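3-methyladenine dna-glycosylase (PDB 2JHN) belongs to the helix-hairpin-helix superfamily of base excision DNA repair proteins, joining a TATA-box binding protein-like region to a largely helical body. Local coordinates at residues V243-S248 / G254-A259; A238-V243 / Y280-D285; E173-C178 / E186-I191. The protein carries 1 engineered substitution. All coordinates share one frame; numbering follows the deposited sequence.

Contact 3 comes first along the chain, pairing helices 164-177 and 182-192, while contacts 1 and 2 follow together and share helix 241-251. Contact 2 ties the start of that helix to helix 274-287; contact 1 starts at the last residue of segment 238-243 and otherwise lies between the two segments of contact 2, where the chain leaves helix 241-251 and folds back along it. The centres of contacts 1 and 2 are about 9 Å apart, and they share Val243 and are joined by the salt bridge of Arg245 with Asp285. Contact 3 lies well away, its centre about 33 Å from that of contact 1 and about 28 Å from that of contact 2.

Contact 1: residues V243-S248 / G254-A259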
loop_
_atom_site.group_PDB
_atom_site.type_symbol
_atom_site.label_atom_id
_atom_site.label_comp_id
_atom_site.label_asym_id
_atom_site.label_seq_id
_atom_site.Cartn_x
_atom_site.Cartn_y
_atom_site.Cartn_z
ATOM N N VAL A 243 -3.166 8.617 11.415
ATOM C CA VAL A 243 -3.793 9.724 10.693
ATOM C C VAL A 243 -4.225 10.828 11.663
ATOM O O VAL A 243 -3.970 12.010 11.419
ATOM C CB VAL A 243 -4.990 9.232 9.820
ATOM C CG1 VAL A 243 -5.799 10.408 9.259
ATOM C CG2 VAL A 243 -4.483 8.340 8.670
ATOM N N ARG A 244 -4.882 10.443 12.763
ATOM C CA ARG A 244 -5.340 11.425 13.757
ATOM C C ARG A 244 -4.163 12.235 14.339
ATOM O O ARG A 244 -4.217 13.474 14.389
ATOM C CB ARG A 244 -6.166 10.731 14.853
ATOM C CG ARG A 244 -7.529 10.224 14.362
ATOM C CD ARG A 244 -8.240 9.404 15.463
ATOM N NE ARG A 244 -8.410 10.208 16.675
ATOM C CZ ARG A 244 -8.473 9.707 17.907
ATOM N NH1 ARG A 244 -8.379 8.402 18.103
ATOM N NH2 ARG A 244 -8.635 10.518 18.945
ATOM N N ARG A 245 -3.098 11.531 14.709
ATOM C CA ARG A 245 -1.855 12.164 15.191
ATOM C C ARG A 245 -1.277 13.175 14.192
ATOM O O ARG A 245 -0.993 14.320 14.557
ATOM C CB ARG A 245 -0.795 11.125 15.544
ATOM C CG ARG A 245 -1.113 10.237 16.754
ATOM C CD ARG A 245 0.106 9.395 17.203
ATOM N NE ARG A 245 0.596 8.451 16.206
ATOM C CZ ARG A 245 0.374 7.136 16.218
ATOM N NH1 ARG A 245 -0.345 6.573 17.192
ATOM N NH2 ARG A 245 0.872 6.372 15.251
ATOM N N ALA A 246 -1.137 12.765 12.928
ATOM C CA ALA A 246 -0.585 13.644 11.888
ATOM C C ALA A 246 -1.435 14.886 11.630
ATOM O O ALA A 246 -0.910 16.008 11.560
ATOM C CB ALA A 246 -0.337 12.842 10.584
ATOM N N VAL A 247 -2.747 14.702 11.506
ATOM C CA VAL A 247 -3.657 15.816 11.236
ATOM C C VAL A 247 -3.710 16.792 12.422
ATOM O O VAL A 247 -3.801 18.001 12.231
ATOM C CB VAL A 247 -5.092 15.330 10.842
ATOM C CG1 VAL A 247 -6.068 16.504 10.766
ATOM C CG2 VAL A 247 -5.054 14.590 9.511
ATOM N N SER A 248 -3.647 16.246 13.630
ATOM C CA SER A 248 -3.634 17.058 14.853
ATOM C C SER A 248 -2.366 17.895 14.972
ATOM O O SER A 248 -2.446 19.079 15.333
ATOM C CB SER A 248 -3.794 16.173 16.085
ATOM O OG SER A 248 -5.076 15.567 16.083
ATOM N N GLY A 254 -0.741 19.854 17.774
ATOM C CA GLY A 254 -0.453 18.673 18.563
ATOM C C GLY A 254 -1.525 18.269 19.557
ATOM O O GLY A 254 -1.387 17.256 20.224
ATOM N N GLU A 255 -2.595 19.055 19.662
ATOM C CA GLU A 255 -3.730 18.679 20.508
ATOM C C GLU A 255 -4.549 17.602 19.788
ATOM O O GLU A 255 -5.224 17.897 18.797
ATOM C CB GLU A 255 -4.604 19.904 20.828
ATOM C CG GLU A 255 -3.951 20.908 21.800
ATOM C CD GLU A 255 -3.644 20.301 23.169
ATOM O OE1 GLU A 255 -4.597 20.010 23.930
ATOM O OE2 GLU A 255 -2.447 20.120 23.485
ATOM N N ILE A 256 -4.459 16.366 20.281
ATOM C CA ILE A 256 -5.123 15.201 19.660
ATOM C C ILE A 256 -6.627 15.407 19.411
ATOM O O ILE A 256 -7.382 15.723 20.332
ATOM C CB ILE A 256 -4.835 13.875 20.436
ATOM C CG1 ILE A 256 -5.263 12.654 19.608
ATOM C CG2 ILE A 256 -5.494 13.875 21.834
ATOM C CD1 ILE A 256 -4.483 12.466 18.300
ATOM N N GLN A 257 -7.034 15.252 18.151
ATOM C CA GLN A 257 -8.417 15.439 17.734
ATOM C C GLN A 257 -9.117 14.099 17.515
ATOM O O GLN A 257 -8.460 13.065 17.345
ATOM C CB GLN A 257 -8.505 16.295 16.465
ATOM C CG GLN A 257 -7.845 17.680 16.592
ATOM C CD GLN A 257 -8.460 18.530 17.709
ATOM O OE1 GLN A 257 -7.877 18.675 18.790
ATOM N NE2 GLN A 257 -9.646 19.073 17.454
ATOM N N SER A 258 -10.447 14.144 17.544
ATOM C CA SER A 258 -11.309 12.989 17.286
ATOM C C SER A 258 -11.343 12.650 15.789
ATOM O O SER A 258 -11.070 13.509 14.955
ATOM C CB SER A 258 -12.736 13.296 17.768
ATOM O OG SER A 258 -13.383 14.229 16.903
ATOM N N ALA A 259 -11.721 11.414 15.460
ATOM C CA ALA A 259 -11.905 11.006 14.065
ATOM C C ALA A 259 -12.921 11.883 13.327
ATOM O O ALA A 259 -12.718 12.231 12.156
ATOM C CB ALA A 259 -12.295 9.531 13.990
#
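Ser248 on helix 241-251 and Gly254 in the loop beyond it lie 5.1 Å apart from CA to CA, and the backbone bond from Gly254 N to Ser248 O closes the turn after which the chain runs back beside the helix. Gly254 has a positive phi of 84°, at which a CB would press on the preceding carbonyl oxygen, so glycine suits the bend. With OG beside its own backbone N (chi1 -65°), the Ser248 hydroxyl donates to Arg244 O at 2.8 Å and accepts from Gln257 N, 2.9 Å from Ser248 OG. Arg244 O has two donors, Ser248 N and Ser248 OG, on opposite faces of its plane. This is a helix-to-helix connection in the HhH-GPD fold: the loop leads into helix 259-270, where Ser258 is the N-cap and its OG accepts from Lys261 N. The long chain of Arg244 brings two N-H groups to one loop carbonyl: bent at chi3 (58°), it meets Gln257 O side-on, with NE at 2.9 Å and NH2 at 3.0 Å from that oxygen, which lies in the guanidinium plane; two bonds fix the group's rotation. Between these polar grips the far methyl of Ile256, CD1, reaches the helix backbone, 4.0 Å from Arg245 N. Arg245 directs CB away from the loop; its NH2 forms a salt bridge with Asp285 OD2.

Contact 2: residues A238-V243 / Y280-D285; sequences ADDLGV and YLFLYD
Gly242 and Asp285 bring the two helices close, their CA atoms 6.0 Å apart. The carboxylate of Asp285 lies against the bare backbone of the glycine, with OD2 3.4 Å from Gly242 CA. It gets there because CG stands opposite the backbone N of Asp285 (chi1 -174°), which swings the group across to the start of helix 241-251. Glycine suits the place, since the position a CB would take is only 2.9 Å from Asp285 OD2. The same OD2 forms a salt bridge with Arg245 NH2, about one turn beyond Gly242 on helix 241-251, which probably helps to hold the carboxylate.

Apolar packing rests on Val243 and Phe282. One methyl of the valine, CG2, comes within 3.9 Å of Phe282 CE1, the two side chains meeting at a slant; valine, branched at CB, offers a methyl close to its own backbone, and the longer phenylalanine spans the rest of the distance.

Within segment 238-243 the polar bond is a helix cap. Asp240 is the N-cap of helix 241-251, and its OD2 accepts from Val243 N at 3.2 Å through the anti lone pair, at an N-H...O angle of 152°. OD2 also sits near the plane of the Phe282 ring, at its edge, 4.2 Å from CE1. The other oxygen, OD1, accepts from Trp221 NE1, so both ends of the carboxylate are positioned. Asp240 probably corresponds to the aspartate in the HhH-GPD name, which follows the helix-hairpin-helix along the chain.

Around this, helix 274-287 continues its packing through Leu281, which touches Ala246, Val247 and Leu250 of helix 241-251, Phe270 of helix 259-270 and Leu101 of helix 96-104.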
loop_
_atom_site.group_PDB
_atom_site.type_symbol
_atom_site.label_atom_id
_atom_site.label_comp_id
_atom_site.label_asym_id
_atom_site.label_seq_id
_atom_site.Cartn_x
_atom_site.Cartn_y
_atom_site.Cartn_z
ATOM N N ALA A 238 -10.293 8.133 8.775
ATOM C CA ALA A 238 -10.080 9.077 9.877
ATOM C C ALA A 238 -9.917 8.420 11.259
ATOM O O ALA A 238 -9.353 9.034 12.187
ATOM C CB ALA A 238 -11.229 10.113 9.873
ATOM N N ASP A 239 -10.410 7.187 11.417
ATOM C CA ASP A 239 -10.205 6.439 12.673
ATOM C C ASP A 239 -8.760 5.974 12.860
ATOM O O ASP A 239 -8.371 5.599 13.954
ATOM C CB ASP A 239 -11.168 5.240 12.801
ATOM C CG ASP A 239 -12.616 5.663 12.808
ATOM O OD1 ASP A 239 -13.051 6.264 13.825
ATOM O OD2 ASP A 239 -13.315 5.418 11.787
ATOM N N ASP A 240 -7.957 5.992 11.793
ATOM C CA ASP A 240 -6.578 5.528 11.906
ATOM C C ASP A 240 -5.829 6.425 12.918
ATOM O O ASP A 240 -5.840 7.657 12.788
ATOM C CB ASP A 240 -5.902 5.517 10.515
ATOM C CG ASP A 240 -4.541 4.829 10.537
ATOM O OD1 ASP A 240 -4.460 3.635 10.155
ATOM O OD2 ASP A 240 -3.562 5.481 10.962
ATOM N N LEU A 241 -5.220 5.817 13.937
ATOM C CA LEU A 241 -4.525 6.592 14.994
ATOM C C LEU A 241 -3.322 7.403 14.486
ATOM O O LEU A 241 -3.101 8.518 14.927
ATOM C CB LEU A 241 -4.101 5.684 16.143
ATOM C CG LEU A 241 -5.228 5.690 17.175
ATOM C CD1 LEU A 241 -5.982 4.373 17.210
ATOM C CD2 LEU A 241 -4.638 6.041 18.527
ATOM N N GLY A 242 -2.565 6.834 13.555
ATOM C CA GLY A 242 -1.520 7.583 12.872
ATOM C C GLY A 242 -2.033 8.785 12.100
ATOM O O GLY A 242 -1.411 9.860 12.119
ATOM N N VAL A 243 -3.166 8.617 11.415
ATOM C CA VAL A 243 -3.793 9.724 10.693
ATOM C C VAL A 243 -4.225 10.828 11.663
ATOM O O VAL A 243 -3.970 12.010 11.419
ATOM C CB VAL A 243 -4.990 9.232 9.820
ATOM C CG1 VAL A 243 -5.799 10.408 9.259
ATOM C CG2 VAL A 243 -4.483 8.340 8.670
ATOM N N TYR A 280 1.238 11.122 2.381
ATOM C CA TYR A 280 2.078 12.173 3.024
ATOM C C TYR A 280 1.891 12.193 4.550
ATOM O O TYR A 280 2.863 12.387 5.273
ATOM C CB TYR A 280 1.794 13.567 2.427
ATOM C CG TYR A 280 2.384 13.748 1.023
ATOM C CD1 TYR A 280 1.713 13.253 -0.092
ATOM C CD2 TYR A 280 3.622 14.404 0.828
ATOM C CE1 TYR A 280 2.248 13.379 -1.398
ATOM C CE2 TYR A 280 4.158 14.575 -0.481
ATOM C CZ TYR A 280 3.466 14.048 -1.582
ATOM O OH TYR A 280 3.971 14.170 -2.843
ATOM N N LEU A 281 0.657 11.982 5.027
ATOM C CA LEU A 281 0.372 11.923 6.475
ATOM C C LEU A 281 1.020 10.673 7.115
ATOM O O LEU A 281 1.541 10.753 8.229
ATOM C CB LEU A 281 -1.137 11.968 6.758
ATOM C CG LEU A 281 -1.871 13.253 6.363
ATOM C CD1 LEU A 281 -3.372 13.105 6.567
ATOM C CD2 LEU A 281 -1.349 14.495 7.142
ATOM N N PHE A 282 1.016 9.538 6.411
ATOM C CA PHE A 282 1.724 8.349 6.919
ATOM C C PHE A 282 3.225 8.649 7.060
ATOM O O PHE A 282 3.839 8.304 8.068
ATOM C CB PHE A 282 1.575 7.131 5.994
ATOM C CG PHE A 282 0.184 6.508 5.978
ATOM C CD1 PHE A 282 -0.626 6.470 7.125
ATOM C CD2 PHE A 282 -0.280 5.931 4.805
ATOM C CE1 PHE A 282 -1.930 5.852 7.066
ATOM C CE2 PHE A 282 -1.541 5.317 4.733
ATOM C CZ PHE A 282 -2.364 5.291 5.875
ATOM N N LEU A 283 3.818 9.265 6.042
ATOM C CA LEU A 283 5.246 9.604 6.115
ATOM C C LEU A 283 5.524 10.551 7.298
ATOM O O LEU A 283 6.492 10.378 8.015
ATOM C CB LEU A 283 5.715 10.254 4.816
ATOM C CG LEU A 283 5.773 9.366 3.575
ATOM C CD1 LEU A 283 5.907 10.230 2.334
ATOM C CD2 LEU A 283 6.918 8.376 3.721
ATOM N N TYR A 284 4.666 11.556 7.456
ATOM C CA TYR A 284 4.760 12.579 8.510
ATOM C C TYR A 284 4.671 11.937 9.883
ATOM O O TYR A 284 5.486 12.211 10.777
ATOM C CB TYR A 284 3.629 13.594 8.323
ATOM C CG TYR A 284 3.777 14.843 9.144
ATOM C CD1 TYR A 284 4.753 15.783 8.836
ATOM C CD2 TYR A 284 2.940 15.092 10.213
ATOM C CE1 TYR A 284 4.886 16.932 9.580
ATOM C CE2 TYR A 284 3.062 16.249 10.965
ATOM C CZ TYR A 284 4.039 17.161 10.639
ATOM O OH TYR A 284 4.184 18.302 11.386
ATOM N N ASP A 285 3.690 11.059 10.049
ATOM C CA ASP A 285 3.536 10.322 11.301
ATOM C C ASP A 285 4.732 9.412 11.606
ATOM O O ASP A 285 5.148 9.300 12.770
ATOM C CB ASP A 285 2.247 9.499 11.295
ATOM C CG ASP A 285 1.980 8.822 12.655
ATOM O OD1 ASP A 285 1.920 9.535 13.705
ATOM O OD2 ASP A 285 1.837 7.578 12.654
#

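Contact 3: residues E173-C178 / E186-I191; sequences EGLREC and ELIVEI. With MBO (mercuribenzoic acid), chain C.
Leu175 reaches from helix 164-177 to Ile188 and Val189 of helix 182-192, and this small apolar meeting is the direct contact between the two segments. Its methyl CD1 does the touching, 3.9 Å from Ile188 CG2 and 4.0 Å from Val189 CG2. The leucine has CG beside its backbone N (chi1 -59°), which sends the branch toward the neighbouring helix. A leucine suits the place because its branch lies at the end of the chain and can span segments 173-178 and 186-191, whose nearest CA atoms, of Leu175 and Glu186, are 8.7 Å apart. The isoleucine and valine, branched at CB, offer methyls close to their own backbone.

Charged groups work within one helix and between both. Arg176 NH1 donates to Glu173 OE2 at 3.2 Å, one turn back, on the syn lone pair of OE2, which lies 17° out of the plane of the Arg176 guanidinium. Arg182, at the start of helix 182-192, bridges across to Glu173 OE2 and also pairs through NE with Glu186 OE2 of its own helix. Glu173 therefore lies between two arginines, and Glu186 gives Arg182 a second carboxylate.

Mercury is held by Cys178, three residues beyond Leu175. Its SG binds the mercury of mercuribenzoic acid at 2.3 Å, and sulfur, mercury and the ring carbon CE1 lie almost in line, consistent with the linear geometry usual for an organomercury-thiolate bond. Lys142 and Arg146 are the other residues of this pocket.

In the helical bundle, helix 133-147 covers one side, with Ile143 against both Leu175 and Cys178. Ile126 and Ile127 of helix 118-127 pack on Ile188, and Ile167, farther back on helix 164-177, touches both Leu175 and Ile188.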
loop_
_atom_site.group_PDB
_atom_site.type_symbol
_atom_site.label_atom_id
_atom_site.label_comp_id
_atom_site.label_asym_id
_atom_site.label_seq_id
_atom_site.Cartn_x
_atom_site.Cartn_y
_atom_site.Cartn_z
ATOM N N GLU A 173 -4.758 -23.088 10.784
ATOM C CA GLU A 173 -3.615 -23.478 11.608
ATOM C C GLU A 173 -2.258 -23.074 11.034
ATOM O O GLU A 173 -1.343 -22.758 11.781
ATOM C CB GLU A 173 -3.627 -24.992 11.910
ATOM C CG GLU A 173 -4.654 -25.398 12.967
ATOM C CD GLU A 173 -4.512 -24.613 14.276
ATOM O OE1 GLU A 173 -3.369 -24.433 14.787
ATOM O OE2 GLU A 173 -5.571 -24.175 14.785
ATOM N N GLY A 174 -2.130 -23.103 9.715
ATOM C CA GLY A 174 -0.867 -22.721 9.049
ATOM C C GLY A 174 -0.560 -21.241 9.254
ATOM O O GLY A 174 0.579 -20.860 9.506
ATOM N N LEU A 175 -1.602 -20.410 9.162
ATOM C CA LEU A 175 -1.493 -18.980 9.462
ATOM C C LEU A 175 -1.182 -18.725 10.939
ATOM O O LEU A 175 -0.349 -17.875 11.234
ATOM C CB LEU A 175 -2.759 -18.204 9.021
ATOM C CG LEU A 175 -3.122 -18.293 7.529
ATOM C CD1 LEU A 175 -4.328 -17.411 7.214
ATOM C CD2 LEU A 175 -1.960 -17.961 6.607
ATOM N N ARG A 176 -1.822 -19.471 11.852
ATOM C CA ARG A 176 -1.541 -19.328 13.291
ATOM C C ARG A 176 -0.095 -19.676 13.583
ATOM O O ARG A 176 0.544 -19.030 14.401
ATOM C CB ARG A 176 -2.459 -20.196 14.171
ATOM C CG ARG A 176 -3.948 -19.859 14.085
ATOM C CD ARG A 176 -4.749 -20.696 15.063
ATOM N NE ARG A 176 -4.368 -20.367 16.431
ATOM C CZ ARG A 176 -4.630 -21.136 17.487
ATOM N NH1 ARG A 176 -5.261 -22.303 17.338
ATOM N NH2 ARG A 176 -4.244 -20.742 18.696
ATOM N N GLU A 177 0.413 -20.707 12.910
ATOM C CA GLU A 177 1.807 -21.118 13.054
ATOM C C GLU A 177 2.787 -20.007 12.701
ATOM O O GLU A 177 3.824 -19.860 13.337
ATOM C CB GLU A 177 2.076 -22.372 12.229
ATOM C CG GLU A 177 1.390 -23.601 12.827
ATOM C CD GLU A 177 1.516 -24.873 11.974
ATOM O OE1 GLU A 177 2.199 -24.883 10.901
ATOM O OE2 GLU A 177 0.906 -25.877 12.406
ATOM N N CYS A 178 2.427 -19.190 11.714
ATOM C CA CYS A 178 3.289 -18.098 11.275
ATOM C C CYS A 178 3.193 -16.884 12.227
ATOM O O CYS A 178 3.963 -15.933 12.099
ATOM C CB CYS A 178 2.939 -17.692 9.834
ATOM S SG CYS A 178 3.403 -18.907 8.526
ATOM N N GLU A 186 -8.687 -16.998 10.807
ATOM C CA GLU A 186 -10.029 -17.358 10.411
ATOM C C GLU A 186 -10.647 -16.409 9.374
ATOM O O GLU A 186 -11.249 -16.844 8.408
ATOM C CB GLU A 186 -10.912 -17.417 11.659
ATOM C CG GLU A 186 -10.713 -18.679 12.456
ATOM C CD GLU A 186 -11.753 -18.860 13.546
ATOM O OE1 GLU A 186 -12.343 -17.842 13.986
ATOM O OE2 GLU A 186 -11.968 -20.022 13.961
ATOM N N LEU A 187 -10.471 -15.106 9.585
ATOM C CA LEU A 187 -11.034 -14.107 8.684
ATOM C C LEU A 187 -10.326 -14.113 7.306
ATOM O O LEU A 187 -10.980 -14.026 6.266
ATOM C CB LEU A 187 -10.984 -12.735 9.353
ATOM C CG LEU A 187 -11.674 -11.550 8.665
ATOM C CD1 LEU A 187 -13.130 -11.876 8.308
ATOM C CD2 LEU A 187 -11.559 -10.301 9.541
ATOM N N ILE A 188 -8.999 -14.223 7.312
ATOM C CA ILE A 188 -8.224 -14.284 6.066
ATOM C C ILE A 188 -8.631 -15.511 5.236
ATOM O O ILE A 188 -8.867 -15.416 4.036
ATOM C CB ILE A 188 -6.700 -14.184 6.334
ATOM C CG1 ILE A 188 -6.379 -12.769 6.866
ATOM C CG2 ILE A 188 -5.896 -14.537 5.051
ATOM C CD1 ILE A 188 -4.980 -12.577 7.380
ATOM N N VAL A 189 -8.767 -16.664 5.891
ATOM C CA VAL A 189 -9.234 -17.855 5.181
ATOM C C VAL A 189 -10.637 -17.604 4.589
ATOM O O VAL A 189 -10.903 -17.916 3.430
ATOM C CB VAL A 189 -9.157 -19.116 6.084
ATOM C CG1 VAL A 189 -9.892 -20.303 5.433
ATOM C CG2 VAL A 189 -7.696 -19.476 6.368
ATOM N N GLU A 190 -11.508 -16.972 5.369
ATOM C CA GLU A 190 -12.850 -16.590 4.914
ATOM C C GLU A 190 -12.825 -15.748 3.614
ATOM O O GLU A 190 -13.510 -16.049 2.628
ATOM C CB GLU A 190 -13.573 -15.841 6.043
ATOM C CG GLU A 190 -15.082 -15.764 5.888
ATOM C CD GLU A 190 -15.791 -14.981 7.021
ATOM O OE1 GLU A 190 -15.267 -14.891 8.162
ATOM O OE2 GLU A 190 -16.910 -14.484 6.758
ATOM N N ILE A 191 -11.987 -14.718 3.615
ATOM C CA ILE A 191 -11.811 -13.861 2.456
ATOM C C ILE A 191 -11.248 -14.648 1.262
ATOM O O ILE A 191 -11.667 -14.444 0.114
ATOM C CB ILE A 191 -10.919 -12.632 2.819
ATOM C CG1 ILE A 191 -11.596 -11.744 3.905
ATOM C CG2 ILE A 191 -10.505 -11.871 1.563
ATOM C CD1 ILE A 191 -12.799 -10.968 3.420
HETATM HG HG MBO C . 5.729 -18.824 8.621
HETATM C CE1 MBO C . 8.004 -18.742 8.633
HETATM C CE2 MBO C . 8.678 -18.972 9.824
HETATM C CE3 MBO C . 10.065 -18.921 9.814
HETATM C CE4 MBO C . 10.747 -18.633 8.635
HETATM C CE5 MBO C . 10.057 -18.412 7.444
HETATM C CE6 MBO C . 8.669 -18.468 7.441
HETATM C CZ MBO C . 12.243 -18.570 8.644
HETATM O OZ1 MBO C . 12.848 -18.448 7.567
HETATM O OZ2 MBO C . 12.843 -18.620 9.734
#